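Local coordinates for uncharacterized protein YfeY (Escherichia coli, PDB 2QZB) that is of unknown function but belongs to the DUF1131 family and is made with a lipoprotein-type signal sequence, so it is probably a lipid-anchored protein of the cell envelope, at residues V57-V62 against A69-G74; V16-V21 against S130-Y135; Q136-W141 against K158-I163. All blocks are in the same frame, centred on the assembly; numbering follows the deposited sequence.

Contact 1 of 3, residues V57-V62 against A69-G74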
loop_
_atom_site.group_PDB
_atom_site.type_symbol
_atom_site.label_atom_id
_atom_site.label_comp_id
_atom_site.label_asym_id
_atom_site.label_seq_id
_atom_site.Cartn_x
_atom_site.Cartn_y
_atom_site.Cartn_z
ATOM N N VAL A 57 -12.335 -6.905 12.943
ATOM C CA VAL A 57 -11.820 -7.642 11.763
ATOM C C VAL A 57 -10.393 -8.143 11.992
ATOM O O VAL A 57 -9.606 -7.530 12.725
ATOM C CB VAL A 57 -11.808 -6.808 10.454
ATOM C CG1 VAL A 57 -13.238 -6.486 9.969
ATOM C CG2 VAL A 57 -10.969 -5.540 10.599
ATOM N N ARG A 58 -10.066 -9.238 11.314
ATOM C CA ARG A 58 -8.753 -9.781 11.350
ATOM C C ARG A 58 -7.897 -9.128 10.269
ATOM O O ARG A 58 -8.415 -8.645 9.237
ATOM C CB ARG A 58 -8.841 -11.277 11.164
ATOM C CG ARG A 58 -9.626 -11.977 12.306
ATOM C CD ARG A 58 -10.333 -13.253 11.849
ATOM N NE ARG A 58 -9.398 -14.207 11.253
ATOM C CZ ARG A 58 -9.336 -14.497 9.951
ATOM N NH1 ARG A 58 -10.174 -13.920 9.078
ATOM N NH2 ARG A 58 -8.430 -15.377 9.524
ATOM N N PHE A 59 -6.603 -9.046 10.559
ATOM C CA PHE A 59 -5.598 -8.688 9.556
ATOM C C PHE A 59 -4.363 -9.592 9.677
ATOM O O PHE A 59 -4.198 -10.259 10.713
ATOM C CB PHE A 59 -5.231 -7.192 9.606
ATOM C CG PHE A 59 -4.480 -6.768 10.829
ATOM C CD1 PHE A 59 -5.153 -6.290 11.936
ATOM C CD2 PHE A 59 -3.099 -6.785 10.845
ATOM C CE1 PHE A 59 -4.458 -5.884 13.059
ATOM C CE2 PHE A 59 -2.391 -6.412 11.957
ATOM C CZ PHE A 59 -3.069 -5.922 13.079
ATOM N N PHE A 60 -3.543 -9.629 8.622
ATOM C CA PHE A 60 -2.257 -10.349 8.640
ATOM C C PHE A 60 -1.131 -9.403 8.274
ATOM O O PHE A 60 -1.308 -8.516 7.446
ATOM C CB PHE A 60 -2.261 -11.573 7.696
ATOM C CG PHE A 60 -3.173 -12.678 8.149
ATOM C CD1 PHE A 60 -4.544 -12.658 7.808
ATOM C CD2 PHE A 60 -2.688 -13.722 8.956
ATOM C CE1 PHE A 60 -5.404 -13.644 8.250
ATOM C CE2 PHE A 60 -3.525 -14.719 9.399
ATOM C CZ PHE A 60 -4.893 -14.687 9.059
ATOM N N GLU A 61 0.019 -9.585 8.921
ATOM C CA GLU A 61 1.263 -8.935 8.545
ATOM C C GLU A 61 2.192 -9.986 7.962
ATOM O O GLU A 61 2.508 -11.019 8.589
ATOM C CB GLU A 61 1.912 -8.228 9.752
ATOM C CG GLU A 61 1.208 -6.890 10.122
ATOM C CD GLU A 61 1.766 -6.271 11.373
ATOM O OE1 GLU A 61 1.740 -5.030 11.506
ATOM O OE2 GLU A 61 2.278 -7.026 12.220
ATOM N N VAL A 62 2.601 -9.728 6.743
ATOM C CA VAL A 62 3.546 -10.539 6.048
ATOM C C VAL A 62 4.900 -9.945 6.410
ATOM O O VAL A 62 5.134 -8.775 6.220
ATOM C CB VAL A 62 3.305 -10.464 4.537
ATOM C CG1 VAL A 62 4.368 -11.248 3.807
ATOM C CG2 VAL A 62 1.888 -11.015 4.181
ATOM N N ALA A 69 6.443 -6.493 5.576
ATOM C CA ALA A 69 6.494 -6.399 4.097
ATOM C C ALA A 69 5.131 -6.050 3.469
ATOM O O ALA A 69 5.074 -5.408 2.408
ATOM C CB ALA A 69 6.995 -7.708 3.493
ATOM N N MET A 70 4.039 -6.516 4.098
ATOM C CA MET A 70 2.645 -6.260 3.628
ATOM C C MET A 70 1.734 -6.390 4.816
ATOM O O MET A 70 1.959 -7.245 5.694
ATOM C CB MET A 70 2.067 -7.327 2.655
ATOM C CG MET A 70 2.822 -7.710 1.405
ATOM S SD MET A 70 1.936 -8.930 0.355
ATOM C CE MET A 70 3.394 -9.545 -0.440
ATOM N N VAL A 71 0.661 -5.609 4.773
ATOM C CA VAL A 71 -0.484 -5.742 5.681
ATOM C C VAL A 71 -1.676 -6.140 4.838
ATOM O O VAL A 71 -2.014 -5.434 3.888
ATOM C CB VAL A 71 -0.837 -4.415 6.378
ATOM C CG1 VAL A 71 -2.001 -4.640 7.416
ATOM C CG2 VAL A 71 0.393 -3.776 7.080
ATOM N N ILE A 72 -2.316 -7.259 5.182
ATOM C CA ILE A 72 -3.438 -7.742 4.460
ATOM C C ILE A 72 -4.698 -7.575 5.323
ATOM O O ILE A 72 -4.740 -7.998 6.505
ATOM C CB ILE A 72 -3.238 -9.223 4.109
ATOM C CG1 ILE A 72 -1.945 -9.412 3.312
ATOM C CG2 ILE A 72 -4.445 -9.737 3.359
ATOM C CD1 ILE A 72 -1.556 -10.904 3.093
ATOM N N ASN A 73 -5.702 -6.936 4.739
ATOM C CA ASN A 73 -6.995 -6.671 5.395
ATOM C C ASN A 73 -8.103 -7.285 4.582
ATOM O O ASN A 73 -7.933 -7.579 3.396
ATOM C CB ASN A 73 -7.239 -5.159 5.581
ATOM C CG ASN A 73 -6.510 -4.586 6.784
ATOM O OD1 ASN A 73 -6.881 -4.861 7.918
ATOM N ND2 ASN A 73 -5.501 -3.759 6.550
ATOM N N GLY A 74 -9.252 -7.511 5.216
ATOM C CA GLY A 74 -10.362 -8.194 4.547
ATOM C C GLY A 74 -11.661 -8.171 5.353
ATOM O O GLY A 74 -12.060 -7.117 5.869
HETATM O O HOH W 1 -8.905 -6.226 8.199
#
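Phe-60 and Ile-72 exchange a pair of backbone hydrogen bonds. Phe-60 N donates to Ile-72 O, and Ile-72 N returns a bond of 2.8 Å to Phe-60 O. The second is almost straight, with an N-H...O angle of 173°. Further along, Val-62 N donates to Met-70 O at 2.8 Å. Val-62 O receives two donors in return, Ala-69 N at 2.7 Å and the more distant Met-70 N at 3.3 Å; the extra residue on the second strand makes a classic beta bulge opposite Val-62. In the intervening non-hydrogen-bonded pair, Glu-61 CA and Val-71 CA make CA-H...O contacts with Met-70 O and Phe-60 O.

These bonds build the beta hairpin of strands 55-64 and 67-73, whose facing segments run antiparallel at 168°. Within the sheet, strand 44-52 borders the first of them and strand 81-84 the second.

Apolar packing dominates the face bearing Phe-60, Val-62, Met-70 and Ile-72, all buried. Val-62 and Met-70 lie alongside each other, CB to CB 3.9 Å. Val-62 CG2 also meets Ile-72 CD1 at 3.6 Å. Ile-35 of helix 32-38 packs on Phe-60 and Ile-72. On the face of Phe-59, Glu-61 and Val-71, Phe-59 CB faces Ile-72 O and lies 3.3 Å from Asn-73 OD1. With CG between the backbone N and the carbonyl carbon (chi1 69°), the ring leads off the strand pair, its CD2 4.2 Å from Val-71 CG1.

Polar links finish the open end. A water donates to Arg-58 O and Asn-73 OD1 and accepts from Gly-74 N, bridging the strands beyond the last direct bond. Glu-61 turns its carboxylate to a salt bridge with Arg-46, and the Arg-58 guanidinium bonds to Leu-30 O.

Contact 2 of 3, residues V16-V21 against S130-Y135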
loop_
_atom_site.group_PDB
_atom_site.type_symbol
_atom_site.label_atom_id
_atom_site.label_comp_id
_atom_site.label_asym_id
_atom_site.label_seq_id
_atom_site.Cartn_x
_atom_site.Cartn_y
_atom_site.Cartn_z
ATOM N N VAL A 16 2.217 -5.614 -7.574
ATOM C CA VAL A 16 0.882 -5.088 -7.397
ATOM C C VAL A 16 0.256 -4.782 -8.763
ATOM O O VAL A 16 0.841 -4.081 -9.589
ATOM C CB VAL A 16 0.917 -3.815 -6.541
ATOM C CG1 VAL A 16 -0.456 -3.485 -5.997
ATOM C CG2 VAL A 16 1.950 -3.984 -5.400
ATOM N N SER A 17 -0.943 -5.313 -8.986
ATOM C CA SER A 17 -1.686 -5.098 -10.232
ATOM C C SER A 17 -3.134 -4.828 -9.876
ATOM O O SER A 17 -3.506 -4.957 -8.721
ATOM C CB SER A 17 -1.600 -6.345 -11.109
ATOM O OG SER A 17 -2.398 -7.431 -10.574
ATOM N N GLU A 18 -3.954 -4.478 -10.867
ATOM C CA GLU A 18 -5.400 -4.300 -10.679
ATOM C C GLU A 18 -6.069 -5.448 -9.923
ATOM O O GLU A 18 -7.013 -5.201 -9.177
ATOM C CB GLU A 18 -6.112 -4.137 -12.037
ATOM C CG GLU A 18 -5.720 -2.887 -12.809
ATOM C CD GLU A 18 -5.904 -1.637 -11.983
ATOM O OE1 GLU A 18 -7.060 -1.259 -11.686
ATOM O OE2 GLU A 18 -4.891 -1.041 -11.607
ATOM N N GLN A 19 -5.573 -6.669 -10.131
ATOM C CA GLN A 19 -6.091 -7.910 -9.528
ATOM C C GLN A 19 -5.588 -8.277 -8.128
ATOM O O GLN A 19 -6.154 -9.154 -7.485
ATOM C CB GLN A 19 -5.785 -9.113 -10.422
ATOM C CG GLN A 19 -6.049 -8.907 -11.911
ATOM C CD GLN A 19 -4.868 -8.231 -12.646
ATOM O OE1 GLN A 19 -3.697 -8.621 -12.482
ATOM N NE2 GLN A 19 -5.180 -7.235 -13.475
ATOM N N GLY A 20 -4.509 -7.668 -7.667
ATOM C CA GLY A 20 -4.002 -7.982 -6.334
ATOM C C GLY A 20 -2.495 -7.910 -6.292
ATOM O O GLY A 20 -1.889 -7.120 -6.999
ATOM N N VAL A 21 -1.910 -8.721 -5.429
ATOM C CA VAL A 21 -0.469 -8.734 -5.195
ATOM C C VAL A 21 -0.090 -10.179 -5.411
ATOM O O VAL A 21 -0.450 -11.047 -4.619
ATOM C CB VAL A 21 -0.119 -8.239 -3.798
ATOM C CG1 VAL A 21 1.404 -8.275 -3.563
ATOM C CG2 VAL A 21 -0.667 -6.820 -3.591
ATOM N N SER A 130 -5.486 3.733 -12.905
ATOM C CA SER A 130 -5.836 2.571 -12.069
ATOM C C SER A 130 -7.129 2.787 -11.297
ATOM O O SER A 130 -7.394 3.892 -10.833
ATOM C CB SER A 130 -4.720 2.271 -11.067
ATOM O OG SER A 130 -5.064 1.138 -10.275
ATOM N N GLN A 131 -7.909 1.721 -11.131
ATOM C CA GLN A 131 -9.108 1.713 -10.286
ATOM C C GLN A 131 -8.788 1.165 -8.880
ATOM O O GLN A 131 -9.590 1.271 -7.960
ATOM C CB GLN A 131 -10.182 0.813 -10.922
ATOM C CG GLN A 131 -10.782 1.326 -12.253
ATOM C CD GLN A 131 -11.361 0.218 -13.129
ATOM O OE1 GLN A 131 -11.348 0.323 -14.359
ATOM N NE2 GLN A 131 -11.862 -0.852 -12.504
ATOM N N HIS A 132 -7.627 0.527 -8.723
ATOM C CA HIS A 132 -7.363 -0.226 -7.471
ATOM C C HIS A 132 -6.101 0.150 -6.730
ATOM O O HIS A 132 -5.992 -0.153 -5.550
ATOM C CB HIS A 132 -7.376 -1.733 -7.751
ATOM C CG HIS A 132 -8.691 -2.224 -8.243
ATOM N ND1 HIS A 132 -8.941 -2.482 -9.577
ATOM C CD2 HIS A 132 -9.861 -2.433 -7.590
ATOM C CE1 HIS A 132 -10.204 -2.846 -9.716
ATOM N NE2 HIS A 132 -10.780 -2.838 -8.526
ATOM N N ILE A 133 -5.156 0.820 -7.404
ATOM C CA ILE A 133 -3.814 1.115 -6.836
ATOM C C ILE A 133 -3.633 2.586 -6.449
ATOM O O ILE A 133 -4.048 3.505 -7.203
ATOM C CB ILE A 133 -2.684 0.634 -7.809
ATOM C CG1 ILE A 133 -2.855 -0.845 -8.145
ATOM C CG2 ILE A 133 -1.257 0.912 -7.254
ATOM C CD1 ILE A 133 -1.977 -1.288 -9.357
ATOM N N SER A 134 -3.040 2.796 -5.260
ATOM C CA SER A 134 -2.681 4.095 -4.724
ATOM C C SER A 134 -1.247 3.988 -4.220
ATOM O O SER A 134 -0.779 2.884 -3.962
ATOM C CB SER A 134 -3.563 4.445 -3.525
ATOM O OG SER A 134 -4.931 4.520 -3.895
ATOM N N TYR A 135 -0.582 5.129 -4.062
ATOM C CA TYR A 135 0.775 5.194 -3.523
ATOM C C TYR A 135 0.709 6.121 -2.330
ATOM O O TYR A 135 0.050 7.170 -2.394
ATOM C CB TYR A 135 1.761 5.770 -4.565
ATOM C CG TYR A 135 1.683 5.158 -5.954
ATOM C CD1 TYR A 135 1.868 3.797 -6.152
ATOM C CD2 TYR A 135 1.440 5.954 -7.077
ATOM C CE1 TYR A 135 1.771 3.232 -7.412
ATOM C CE2 TYR A 135 1.378 5.398 -8.350
ATOM C CZ TYR A 135 1.547 4.051 -8.511
ATOM O OH TYR A 135 1.512 3.489 -9.768
#
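The His-132 imidazole meets the Glu-18 carboxylate at its edge, the two planes turned 49° apart, while Gln-131 CB lies over one face of the ring, nearer its margin than its centre. His-132 ND1 donates to Glu-18 OE1 at 3.1 Å, approaching from above the carboxylate plane. Gln-131 N reaches the same oxygen at 3.1 Å from the opposite face, on the syn side. The second oxygen, Glu-18 OE2, takes the Ser-130 hydroxyl on its syn lone pair at 2.6 Å, so three bonds fix the rotation of the carboxylate. A bend at chi2 (-54°) curls the Glu-18 side chain round to this site.

Glu-18 itself stands in the type I turn from Ser-17 to Gly-20 that joins the short strands 16-17 and 20-21, and its carbonyl is bonded by Trp-164 NE1. The carboxylate is thereby docked onto the bend leading into strand 133-138. Ser-130 OG also accepts from His-132 N and Ile-133 N, an ST turn and ST motif that position the hydroxyl. Beside the polar cluster, Ile-133 CD1 packs 3.8 Å from Ser-17 C, and Ile-133 CG1 lies 4.2 Å from Val-16 CG1.

Contact 3 of 3, residues Q136-W141 against K158-I163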
loop_
_atom_site.group_PDB
_atom_site.type_symbol
_atom_site.label_atom_id
_atom_site.label_comp_id
_atom_site.label_asym_id
_atom_site.label_seq_id
_atom_site.Cartn_x
_atom_site.Cartn_y
_atom_site.Cartn_z
ATOM N N GLN A 136 1.354 5.767 -1.235
ATOM C CA GLN A 136 1.576 6.770 -0.194
ATOM C C GLN A 136 2.989 7.302 -0.315
ATOM O O GLN A 136 3.912 6.569 -0.725
ATOM C CB GLN A 136 1.325 6.234 1.230
ATOM C CG GLN A 136 -0.109 5.763 1.489
ATOM C CD GLN A 136 -0.424 5.538 2.988
ATOM O OE1 GLN A 136 0.475 5.553 3.846
ATOM N NE2 GLN A 136 -1.709 5.334 3.296
ATOM N N PHE A 137 3.163 8.576 0.042
ATOM C CA PHE A 137 4.457 9.253 -0.090
ATOM C C PHE A 137 4.876 9.716 1.283
ATOM O O PHE A 137 4.022 10.032 2.108
ATOM C CB PHE A 137 4.348 10.460 -1.052
ATOM C CG PHE A 137 4.232 10.055 -2.494
ATOM C CD1 PHE A 137 2.983 9.770 -3.055
ATOM C CD2 PHE A 137 5.356 9.904 -3.266
ATOM C CE1 PHE A 137 2.877 9.361 -4.368
ATOM C CE2 PHE A 137 5.257 9.510 -4.570
ATOM C CZ PHE A 137 4.017 9.213 -5.122
ATOM N N SER A 138 6.178 9.751 1.549
ATOM C CA SER A 138 6.641 10.448 2.757
ATOM C C SER A 138 7.910 11.224 2.496
ATOM O O SER A 138 8.613 10.968 1.505
ATOM C CB SER A 138 6.756 9.543 3.990
ATOM O OG SER A 138 7.191 8.243 3.693
ATOM N N GLY A 139 8.184 12.194 3.359
ATOM C CA GLY A 139 9.310 13.111 3.154
ATOM C C GLY A 139 9.237 14.149 4.252
ATOM O O GLY A 139 8.446 13.982 5.191
ATOM N N GLU A 140 10.048 15.209 4.150
ATOM C CA GLU A 140 10.060 16.262 5.173
ATOM C C GLU A 140 8.764 17.060 5.180
ATOM O O GLU A 140 8.381 17.628 4.150
ATOM C CB GLU A 140 11.252 17.219 4.961
ATOM C CG GLU A 140 11.573 18.153 6.159
ATOM C CD GLU A 140 12.999 18.771 6.069
ATOM O OE1 GLU A 140 13.712 18.495 5.059
ATOM O OE2 GLU A 140 13.396 19.528 6.994
ATOM N N TRP A 141 8.105 17.113 6.333
ATOM C CA TRP A 141 6.899 17.922 6.466
ATOM C C TRP A 141 7.249 19.403 6.576
ATOM O O TRP A 141 8.306 19.772 7.122
ATOM C CB TRP A 141 6.047 17.495 7.656
ATOM C CG TRP A 141 4.655 18.053 7.604
ATOM C CD1 TRP A 141 4.240 19.277 8.052
ATOM C CD2 TRP A 141 3.505 17.418 7.042
ATOM N NE1 TRP A 141 2.891 19.444 7.792
ATOM C CE2 TRP A 141 2.419 18.312 7.184
ATOM C CE3 TRP A 141 3.286 16.173 6.429
ATOM C CZ2 TRP A 141 1.137 18.001 6.742
ATOM C CZ3 TRP A 141 2.008 15.863 5.992
ATOM C CH2 TRP A 141 0.948 16.771 6.158
ATOM N N LYS A 158 9.038 10.563 -1.534
ATOM C CA LYS A 158 9.213 9.283 -2.211
ATOM C C LYS A 158 8.137 8.314 -1.754
ATOM O O LYS A 158 7.681 8.420 -0.631
ATOM C CB LYS A 158 10.602 8.684 -1.910
ATOM C CG LYS A 158 11.729 9.524 -2.528
ATOM C CD LYS A 158 13.085 8.903 -2.310
ATOM C CE LYS A 158 14.202 9.834 -2.867
ATOM N NZ LYS A 158 15.545 9.404 -2.292
ATOM N N VAL A 159 7.797 7.363 -2.622
ATOM C CA VAL A 159 6.798 6.376 -2.348
ATOM C C VAL A 159 7.255 5.552 -1.147
ATOM O O VAL A 159 8.359 4.982 -1.166
ATOM C CB VAL A 159 6.589 5.419 -3.590
ATOM C CG1 VAL A 159 5.686 4.241 -3.221
ATOM C CG2 VAL A 159 5.984 6.179 -4.773
ATOM N N SER A 160 6.417 5.467 -0.126
ATOM C CA SER A 160 6.758 4.681 1.067
ATOM C C SER A 160 5.795 3.505 1.263
ATOM O O SER A 160 6.061 2.609 2.045
ATOM C CB SER A 160 6.743 5.565 2.304
ATOM O OG SER A 160 5.494 6.217 2.403
ATOM N N LYS A 161 4.688 3.497 0.526
ATOM C CA LYS A 161 3.797 2.345 0.517
ATOM C C LYS A 161 3.033 2.277 -0.806
ATOM O O LYS A 161 2.723 3.314 -1.407
ATOM C CB LYS A 161 2.856 2.488 1.706
ATOM C CG LYS A 161 1.889 1.394 1.934
ATOM C CD LYS A 161 1.752 1.230 3.428
ATOM C CE LYS A 161 0.858 2.266 4.021
ATOM N NZ LYS A 161 0.599 1.947 5.462
ATOM N N ILE A 162 2.743 1.061 -1.265
ATOM C CA ILE A 162 1.855 0.874 -2.397
ATOM C C ILE A 162 0.592 0.170 -1.846
ATOM O O ILE A 162 0.694 -0.851 -1.135
ATOM C CB ILE A 162 2.525 0.049 -3.552
ATOM C CG1 ILE A 162 3.841 0.724 -4.021
ATOM C CG2 ILE A 162 1.542 -0.105 -4.745
ATOM C CD1 ILE A 162 4.627 -0.087 -4.960
ATOM N N ILE A 163 -0.582 0.703 -2.172
ATOM C CA ILE A 163 -1.843 0.161 -1.634
ATOM C C ILE A 163 -2.729 -0.361 -2.746
ATOM O O ILE A 163 -2.999 0.352 -3.729
ATOM C CB ILE A 163 -2.581 1.237 -0.834
ATOM C CG1 ILE A 163 -1.633 1.833 0.216
ATOM C CG2 ILE A 163 -3.884 0.680 -0.206
ATOM C CD1 ILE A 163 -2.159 3.082 0.784
HETATM O O HOH W 2 3.506 5.618 4.108
#
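Gln-136 and Lys-161 run side by side from paired backbone positions, pointing the same way, with CB to CB 4.1 Å. The Gln-136 chain is extended, whereas Lys-161 bends beyond CG and brings CE to 3.3 Å from Gln-136 OE1. Ile-163 passes the glutamine at a slant, its CD1 3.4 Å from Gln-136 CG. The amide is held by its ends: NE2 donates to Glu-124 OE1, and a water joins OE1 to Ser-160 OG.

Turned elsewhere, the Phe-137 ring brings CE2 within 3.4 Å of Val-159 CG2 and stacks edge-to-face with Phe-101. A classic bulge interrupts the antiparallel pairing of strands 133-138 and 158-165, where Gln-136 O accepts from Ser-160 N at 2.8 Å and only weakly from Lys-161 N. With OG between its backbone N and carbonyl carbon (chi1 55°), Ser-160 OG lies 2.9 Å from Ser-138 OG, at most a weak bond.

Shortening Gln-136 to an alanine is likely to leave Glu-124 and the water without their amide partner and open a gap beside Ile-163 CD1. The chemistry implies two unlike sides, one mixing polar bonds with aliphatic cover, the other apolar.

In the fold
All three contacts are partly buried and reach one antiparallel sheet. Contacts 1 and 3, on opposite sides of the chain's centre and about 19 Å apart between centres, each pair neighbouring strands and contain a bulge. Contact 1 has the most buried residues, an apolar row of four packing partly on helix 32-38, whereas contact 3 carries more side-chain polar bonding. In contact 2 a sequence-distant turn docks its carboxylate at a partly exposed site, with a smaller apolar part. It shares strand 133-138 with contact 3, where Ser-134 O probably accepts from Ile-163 N, and Ile-162 packs on both Val-16 and Ile-133. Met-70 CE, 3.9 Å from Val-21 CG1, connects contact 1 to contact 2.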